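Local coordinates for alkaline phosphatase (PDB 7KWD), which probably hydrolyses phosphate monoesters as a homodimeric alkaline phosphatase that carries two zinc ions and one magnesium ion, at residues Y86-N100 with G105-A117. Numbering follows the deposited sequence.
Sequences YSLTSYVTESSAAGN and GVKTVNGGLAIHA. With ZN (zinc ion), chain E.
The nucleophile helix of alkaline phosphatases, here its first turns at 95-100, meets the loop 105-117 that follows it through Ser96, Ala97 and Asn100, which face residues 108-114. Ser95, the predicted phosphoserine-forming nucleophile, has its CB turned away from that loop, and its OG binds a zinc ion at 2.1 Å. Asn100 is an example of one buried amide tying down a returning chain. Its ND2 donates to Thr108 OG1 (3.0 Å) close to the amide plane and to Gly112 O from above that carbonyl's plane; the bond from Ala114 N to its OD1 (2.8 Å) is straight at the N-H (165°) but arrives from above the amide carbonyl plane. With three bonds, the rotation of the amide is fixed. At the first turn, Glu94 is the N-cap: OE1 takes Ala97 N on its syn lone pair, and OE2 takes both Ser96 N and Ser96 OG. Ser96 OG, lodged between its backbone N and carbonyl carbon (chi1 54°), is thereby placed to accept from Gly111 N (2.9 Å). The side chains of Glu94 and Asn110 pass each other in opposite directions, carboxylate and amide planes 38° apart; Asn110 OD1 lies 2.8 Å from Ser87 OG, and a water joins Ser87 OG, Thr89 OG1 and Asn110 N. Farther out, Leu88 N bonds Thr108 O, and Lys107 NZ meets Tyr86 O (2.7 Å) and sits over the Tyr86 ring in a cation-pi contact, 4.0 Å from its centroid. Asp456 and Asn457 also hold that ammonium, and Arg159 pairs with Glu94. Helix 147-153 packs on Asn100 and Leu113, helix 479-487 covers Leu88 and Val109, and Ser331 of the second subunit bonds Asn110, placing the contact between the zinc site and the dimer interface.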
ATOM      1  N   TYR A  86      -7.363  -2.416 -11.450  1.00 21.70           N
ATOM      2  CA  TYR A  86      -7.458  -1.656 -12.686  1.00 24.59           C
ATOM      3  C   TYR A  86      -8.733  -1.983 -13.461  1.00 27.46           C
ATOM      4  O   TYR A  86      -9.243  -3.110 -13.458  1.00 24.23           O
ATOM      5  CB  TYR A  86      -6.237  -1.880 -13.560  1.00 25.77           C
ATOM      6  CG  TYR A  86      -5.839  -3.291 -13.882  1.00 27.21           C
ATOM      7  CD1 TYR A  86      -6.377  -3.965 -14.970  1.00 30.55           C
ATOM      8  CD2 TYR A  86      -4.841  -3.917 -13.158  1.00 32.03           C
ATOM      9  CE1 TYR A  86      -5.954  -5.260 -15.293  1.00 25.71           C
ATOM     10  CE2 TYR A  86      -4.423  -5.178 -13.465  1.00 32.44           C
ATOM     11  CZ  TYR A  86      -4.983  -5.847 -14.537  1.00 32.95           C
ATOM     12  OH  TYR A  86      -4.551  -7.108 -14.841  1.00 39.34           O
ATOM     13  N   SER A  87      -9.267  -0.960 -14.116  1.00 26.20           N
ATOM     14  CA  SER A  87     -10.461  -1.118 -14.939  1.00 23.17           C
ATOM     15  C   SER A  87     -10.029  -1.387 -16.387  1.00 23.63           C
ATOM     16  O   SER A  87      -8.845  -1.605 -16.668  1.00 22.44           O
ATOM     17  CB  SER A  87     -11.339   0.128 -14.812  1.00 22.58           C
ATOM     18  OG  SER A  87     -10.609   1.268 -15.196  1.00 26.90           O
ATOM     19  N   LEU A  88     -10.971  -1.319 -17.329  1.00 25.79           N
ATOM     20  CA  LEU A  88     -10.699  -1.814 -18.684  1.00 23.31           C
ATOM     21  C   LEU A  88      -9.676  -0.950 -19.430  1.00 24.17           C
ATOM     22  O   LEU A  88      -8.846  -1.487 -20.183  1.00 21.69           O
ATOM     23  CB  LEU A  88     -12.008  -1.901 -19.461  1.00 25.48           C
ATOM     24  CG  LEU A  88     -11.967  -2.467 -20.883  1.00 26.63           C
ATOM     25  CD1 LEU A  88     -11.176  -3.759 -20.944  1.00 27.41           C
ATOM     26  CD2 LEU A  88     -13.411  -2.662 -21.328  1.00 26.46           C
ATOM     27  N   THR A  89      -9.723   0.376 -19.236  1.00 28.30           N
ATOM     28  CA  THR A  89      -8.853   1.309 -19.940  1.00 27.02           C
ATOM     29  C   THR A  89      -7.992   2.175 -19.022  1.00 28.67           C
ATOM     30  O   THR A  89      -7.242   3.015 -19.530  1.00 33.79           O
ATOM     31  CB  THR A  89      -9.673   2.255 -20.846  1.00 28.06           C
ATOM     32  OG1 THR A  89     -10.529   3.091 -20.061  1.00 26.73           O
ATOM     33  CG2 THR A  89     -10.505   1.464 -21.789  1.00 28.57           C
ATOM     34  N   SER A  90      -8.028   1.962 -17.704  1.00 26.32           N
ATOM     35  CA  SER A  90      -7.278   2.805 -16.782  1.00 26.93           C
ATOM     36  C   SER A  90      -6.704   1.982 -15.649  1.00 25.43           C
ATOM     37  O   SER A  90      -7.435   1.230 -14.995  1.00 21.02           O
ATOM     38  CB  SER A  90      -8.160   3.884 -16.165  1.00 24.58           C
ATOM     39  OG  SER A  90      -7.459   4.538 -15.131  1.00 25.84           O
ATOM     40  N   TYR A  91      -5.426   2.170 -15.372  1.00 27.43           N
ATOM     41  CA  TYR A  91      -4.810   1.513 -14.230  1.00 22.78           C
ATOM     42  C   TYR A  91      -5.292   2.039 -12.903  1.00 24.39           C
ATOM     43  O   TYR A  91      -4.918   1.468 -11.883  1.00 25.57           O
ATOM     44  CB  TYR A  91      -3.309   1.639 -14.336  1.00 23.57           C
ATOM     45  CG  TYR A  91      -2.866   0.598 -15.287  1.00 29.93           C
ATOM     46  CD1 TYR A  91      -2.783  -0.680 -14.863  1.00 33.64           C
ATOM     47  CD2 TYR A  91      -2.654   0.856 -16.626  1.00 26.11           C
ATOM     48  CE1 TYR A  91      -2.448  -1.643 -15.661  1.00 32.66           C
ATOM     49  CE2 TYR A  91      -2.305  -0.153 -17.457  1.00 30.89           C
ATOM     50  CZ  TYR A  91      -2.201  -1.416 -16.943  1.00 35.43           C
ATOM     51  OH  TYR A  91      -1.866  -2.565 -17.664  1.00 64.06           O
ATOM     52  N   VAL A  92      -6.148   3.054 -12.885  1.00 21.00           N
ATOM     53  CA  VAL A  92      -6.804   3.489 -11.665  1.00 18.77           C
ATOM     54  C   VAL A  92      -8.303   3.471 -11.887  1.00 28.72           C
ATOM     55  O   VAL A  92      -8.827   4.228 -12.721  1.00 28.05           O
ATOM     56  CB  VAL A  92      -6.340   4.880 -11.232  1.00 26.21           C
ATOM     57  CG1 VAL A  92      -7.050   5.299  -9.930  1.00 26.02           C
ATOM     58  CG2 VAL A  92      -4.822   4.898 -11.102  1.00 25.00           C
ATOM     59  N   THR A  93      -8.996   2.634 -11.131  1.00 21.53           N
ATOM     60  CA  THR A  93     -10.423   2.448 -11.320  1.00 22.18           C
ATOM     61  C   THR A  93     -11.166   3.510 -10.532  1.00 30.67           C
ATOM     62  O   THR A  93     -10.618   4.142  -9.639  1.00 25.34           O
ATOM     63  CB  THR A  93     -10.834   1.058 -10.834  1.00 22.52           C
ATOM     64  OG1 THR A  93     -12.169   0.736 -11.213  1.00 22.60           O
ATOM     65  CG2 THR A  93     -10.735   1.010  -9.329  1.00 23.20           C
ATOM     66  N   GLU A  94     -12.450   3.651 -10.808  1.00 30.13           N
ATOM     67  CA  GLU A  94     -13.320   4.224  -9.770  1.00 29.01           C
ATOM     68  C   GLU A  94     -14.362   3.170  -9.392  1.00 32.62           C
ATOM     69  O   GLU A  94     -14.287   1.998  -9.799  1.00 28.87           O
ATOM     70  CB  GLU A  94     -13.902   5.572 -10.204  1.00 37.12           C
ATOM     71  CG  GLU A  94     -14.493   5.583 -11.577  1.00 36.36           C
ATOM     72  CD  GLU A  94     -15.690   4.629 -11.668  1.00 42.17           C
ATOM     73  OE1 GLU A  94     -15.478   3.463 -12.082  1.00 38.23           O
ATOM     74  OE2 GLU A  94     -16.832   5.024 -11.303  1.00 34.69           O
ATOM     75  N   SER A  95     -15.340   3.604  -8.600  1.00 30.47           N
ATOM     76  CA  SER A  95     -16.142   2.661  -7.832  1.00 32.51           C
ATOM     77  C   SER A  95     -17.083   1.830  -8.698  1.00 29.90           C
ATOM     78  O   SER A  95     -17.337   0.660  -8.382  1.00 27.67           O
ATOM     79  CB  SER A  95     -16.933   3.414  -6.774  1.00 38.82           C
ATOM     80  OG  SER A  95     -16.249   3.442  -5.561  1.00 36.69           O
ATOM     81  N   SER A  96     -17.657   2.408  -9.770  1.00 31.19           N
ATOM     82  CA  SER A  96     -18.615   1.631 -10.570  1.00 26.75           C
ATOM     83  C   SER A  96     -17.914   0.503 -11.311  1.00 21.29           C
ATOM     84  O   SER A  96     -18.387  -0.640 -11.307  1.00 26.47           O
ATOM     85  CB  SER A  96     -19.372   2.518 -11.567  1.00 28.69           C
ATOM     86  OG  SER A  96     -18.491   3.261 -12.375  1.00 27.15           O
ATOM     87  N   ALA A  97     -16.771   0.797 -11.948  1.00 23.19           N
ATOM     88  CA  ALA A  97     -16.038  -0.270 -12.619  1.00 25.52           C
ATOM     89  C   ALA A  97     -15.525  -1.293 -11.613  1.00 23.33           C
ATOM     90  O   ALA A  97     -15.536  -2.495 -11.878  1.00 21.24           O
ATOM     91  CB  ALA A  97     -14.893   0.320 -13.445  1.00 23.52           C
ATOM     92  N   ALA A  98     -15.121  -0.847 -10.433  1.00 23.76           N
ATOM     93  CA  ALA A  98     -14.645  -1.795  -9.430  1.00 22.80           C
ATOM     94  C   ALA A  98     -15.780  -2.680  -8.964  1.00 23.05           C
ATOM     95  O   ALA A  98     -15.659  -3.908  -8.916  1.00 24.30           O
ATOM     96  CB  ALA A  98     -14.031  -1.043  -8.261  1.00 23.81           C
ATOM     97  N   GLY A  99     -16.924  -2.069  -8.662  1.00 23.81           N
ATOM     98  CA  GLY A  99     -18.085  -2.847  -8.270  1.00 20.89           C
ATOM     99  C   GLY A  99     -18.531  -3.780  -9.371  1.00 20.45           C
ATOM    100  O   GLY A  99     -18.890  -4.934  -9.114  1.00 20.46           O
ATOM    101  N   ASN A 100     -18.503  -3.292 -10.615  1.00 24.32           N
ATOM    102  CA  ASN A 100     -18.834  -4.128 -11.761  1.00 23.70           C
ATOM    103  C   ASN A 100     -17.938  -5.356 -11.844  1.00 21.06           C
ATOM    104  O   ASN A 100     -18.401  -6.451 -12.173  1.00 22.56           O
ATOM    105  CB  ASN A 100     -18.691  -3.328 -13.045  1.00 24.72           C
ATOM    106  CG  ASN A 100     -19.816  -2.357 -13.257  1.00 23.85           C
ATOM    107  OD1 ASN A 100     -20.763  -2.320 -12.483  1.00 18.32           O
ATOM    108  ND2 ASN A 100     -19.713  -1.557 -14.318  1.00 22.68           N
ATOM    109  N   GLY A 105     -18.026  -9.761 -13.070  1.00 22.38           N
ATOM    110  CA  GLY A 105     -16.921 -10.621 -13.448  1.00 22.30           C
ATOM    111  C   GLY A 105     -16.143 -10.176 -14.664  1.00 22.71           C
ATOM    112  O   GLY A 105     -15.372 -10.969 -15.214  1.00 22.86           O
ATOM    113  N   VAL A 106     -16.321  -8.941 -15.107  1.00 24.55           N
ATOM    114  CA  VAL A 106     -15.670  -8.445 -16.305  1.00 20.16           C
ATOM    115  C   VAL A 106     -15.234  -7.009 -16.048  1.00 19.95           C
ATOM    116  O   VAL A 106     -15.810  -6.302 -15.211  1.00 22.81           O
ATOM    117  CB  VAL A 106     -16.577  -8.504 -17.568  1.00 25.12           C
ATOM    118  CG1 VAL A 106     -16.991  -9.892 -17.888  1.00 23.45           C
ATOM    119  CG2 VAL A 106     -17.790  -7.633 -17.400  1.00 25.18           C
ATOM    120  N   LYS A 107     -14.205  -6.591 -16.765  1.00 21.14           N
ATOM    121  CA  LYS A 107     -13.725  -5.219 -16.687  1.00 22.80           C
ATOM    122  C   LYS A 107     -14.653  -4.343 -17.498  1.00 26.69           C
ATOM    123  O   LYS A 107     -15.079  -4.724 -18.598  1.00 26.70           O
ATOM    124  CB  LYS A 107     -12.313  -5.094 -17.237  1.00 24.76           C
ATOM    125  CG  LYS A 107     -11.320  -6.077 -16.638  1.00 28.53           C
ATOM    126  CD  LYS A 107     -10.762  -5.524 -15.342  1.00 26.76           C
ATOM    127  CE  LYS A 107      -9.479  -6.209 -14.901  1.00 24.85           C
ATOM    128  NZ  LYS A 107      -9.133  -5.849 -13.477  1.00 24.83           N
ATOM    129  N   THR A 108     -14.986  -3.181 -16.943  1.00 22.95           N
ATOM    130  CA  THR A 108     -15.782  -2.168 -17.630  1.00 25.12           C
ATOM    131  C   THR A 108     -15.021  -0.852 -17.611  1.00 26.94           C
ATOM    132  O   THR A 108     -13.972  -0.707 -16.978  1.00 25.30           O
ATOM    133  CB  THR A 108     -17.165  -1.990 -16.989  1.00 25.88           C
ATOM    134  OG1 THR A 108     -17.011  -1.538 -15.633  1.00 31.42           O
ATOM    135  CG2 THR A 108     -17.885  -3.312 -16.981  1.00 26.30           C
ATOM    136  N   VAL A 109     -15.533   0.077 -18.384  1.00 24.41           N
ATOM    137  CA  VAL A 109     -15.037   1.442 -18.395  1.00 26.53           C
ATOM    138  C   VAL A 109     -15.573   2.151 -17.162  1.00 33.00           C
ATOM    139  O   VAL A 109     -16.715   1.913 -16.741  1.00 30.37           O
ATOM    140  CB  VAL A 109     -15.480   2.125 -19.690  1.00 30.03           C
ATOM    141  CG1 VAL A 109     -15.302   3.607 -19.555  1.00 40.16           C
ATOM    142  CG2 VAL A 109     -14.688   1.526 -20.881  1.00 30.47           C
ATOM    143  N   ASN A 110     -14.749   3.023 -16.571  1.00 29.34           N
ATOM    144  CA  ASN A 110     -15.172   3.772 -15.391  1.00 31.81           C
ATOM    145  C   ASN A 110     -16.454   4.529 -15.694  1.00 40.19           C
ATOM    146  O   ASN A 110     -16.536   5.232 -16.711  1.00 34.48           O
ATOM    147  CB  ASN A 110     -14.075   4.764 -14.957  1.00 29.13           C
ATOM    148  CG  ASN A 110     -12.789   4.064 -14.469  1.00 35.53           C
ATOM    149  OD1 ASN A 110     -12.760   2.842 -14.290  1.00 27.34           O
ATOM    150  ND2 ASN A 110     -11.718   4.853 -14.255  1.00 32.93           N
ATOM    151  N   GLY A 111     -17.468   4.375 -14.837  1.00 34.85           N
ATOM    152  CA  GLY A 111     -18.639   5.227 -14.990  1.00 35.24           C
ATOM    153  C   GLY A 111     -20.027   4.621 -14.998  1.00 33.19           C
ATOM    154  O   GLY A 111     -20.938   5.146 -14.345  1.00 41.18           O
ATOM    155  N   GLY A 112     -20.229   3.559 -15.756  1.00 28.04           N
ATOM    156  CA  GLY A 112     -21.512   2.896 -15.768  1.00 24.78           C
ATOM    157  C   GLY A 112     -21.643   1.773 -14.733  1.00 23.87           C
ATOM    158  O   GLY A 112     -20.658   1.214 -14.248  1.00 29.68           O
ATOM    159  N   LEU A 113     -22.891   1.475 -14.395  1.00 25.55           N
ATOM    160  CA  LEU A 113     -23.255   0.418 -13.456  1.00 27.75           C
ATOM    161  C   LEU A 113     -23.715  -0.807 -14.229  1.00 26.69           C
ATOM    162  O   LEU A 113     -24.691  -0.733 -14.977  1.00 27.33           O
ATOM    163  CB  LEU A 113     -24.381   0.881 -12.531  1.00 25.83           C
ATOM    164  CG  LEU A 113     -24.038   2.040 -11.604  1.00 27.36           C
ATOM    165  CD1 LEU A 113     -25.274   2.513 -10.827  1.00 25.47           C
ATOM    166  CD2 LEU A 113     -22.924   1.627 -10.631  1.00 21.36           C
ATOM    167  N   ALA A 114     -23.029  -1.935 -14.035  1.00 27.45           N
ATOM    168  CA  ALA A 114     -23.390  -3.195 -14.695  1.00 26.71           C
ATOM    169  C   ALA A 114     -23.712  -2.982 -16.167  1.00 21.37           C
ATOM    170  O   ALA A 114     -24.771  -3.369 -16.676  1.00 22.76           O
ATOM    171  CB  ALA A 114     -24.575  -3.862 -14.004  1.00 20.90           C
ATOM    172  N   ILE A 115     -22.754  -2.377 -16.871  1.00 22.52           N
ATOM    173  CA  ILE A 115     -22.943  -2.039 -18.275  1.00 23.44           C
ATOM    174  C   ILE A 115     -21.581  -1.744 -18.880  1.00 25.15           C
ATOM    175  O   ILE A 115     -20.663  -1.288 -18.192  1.00 26.40           O
ATOM    176  CB  ILE A 115     -23.907  -0.830 -18.388  1.00 24.56           C
ATOM    177  CG1 ILE A 115     -24.517  -0.704 -19.776  1.00 29.03           C
ATOM    178  CG2 ILE A 115     -23.143   0.468 -17.986  1.00 31.16           C
ATOM    179  CD1 ILE A 115     -25.575   0.426 -19.883  1.00 31.00           C
ATOM    180  N   HIS A 116     -21.463  -1.977 -20.186  1.00 22.09           N
ATOM    181  CA  HIS A 116     -20.251  -1.660 -20.908  1.00 22.71           C
ATOM    182  C   HIS A 116     -20.351  -0.275 -21.530  1.00 26.68           C
ATOM    183  O   HIS A 116     -21.425   0.285 -21.653  1.00 26.24           O
ATOM    184  CB  HIS A 116     -19.976  -2.708 -21.993  1.00 26.91           C
ATOM    185  CG  HIS A 116     -19.258  -3.907 -21.476  1.00 25.73           C
ATOM    186  ND1 HIS A 116     -18.169  -3.809 -20.635  1.00 24.68           N
ATOM    187  CD2 HIS A 116     -19.475  -5.228 -21.663  1.00 25.71           C
ATOM    188  CE1 HIS A 116     -17.759  -5.018 -20.313  1.00 21.13           C
ATOM    189  NE2 HIS A 116     -18.525  -5.898 -20.936  1.00 26.64           N
ATOM    190  N   ALA A 117     -19.213   0.258 -21.975  1.00 27.92           N
ATOM    191  CA  ALA A 117     -19.209   1.618 -22.508  1.00 27.61           C
ATOM    192  C   ALA A 117     -20.106   1.775 -23.734  1.00 30.81           C
ATOM    193  O   ALA A 117     -20.420   2.903 -24.122  1.00 26.72           O
ATOM    194  CB  ALA A 117     -17.786   2.041 -22.883  1.00 28.61           C
TER
HETATM  195 ZN    ZN E 603     -14.638   2.903  -4.395  1.00 37.00          ZN
HETATM  196  O   HOH W   1     -11.825   2.366 -17.732  1.00 31.41           O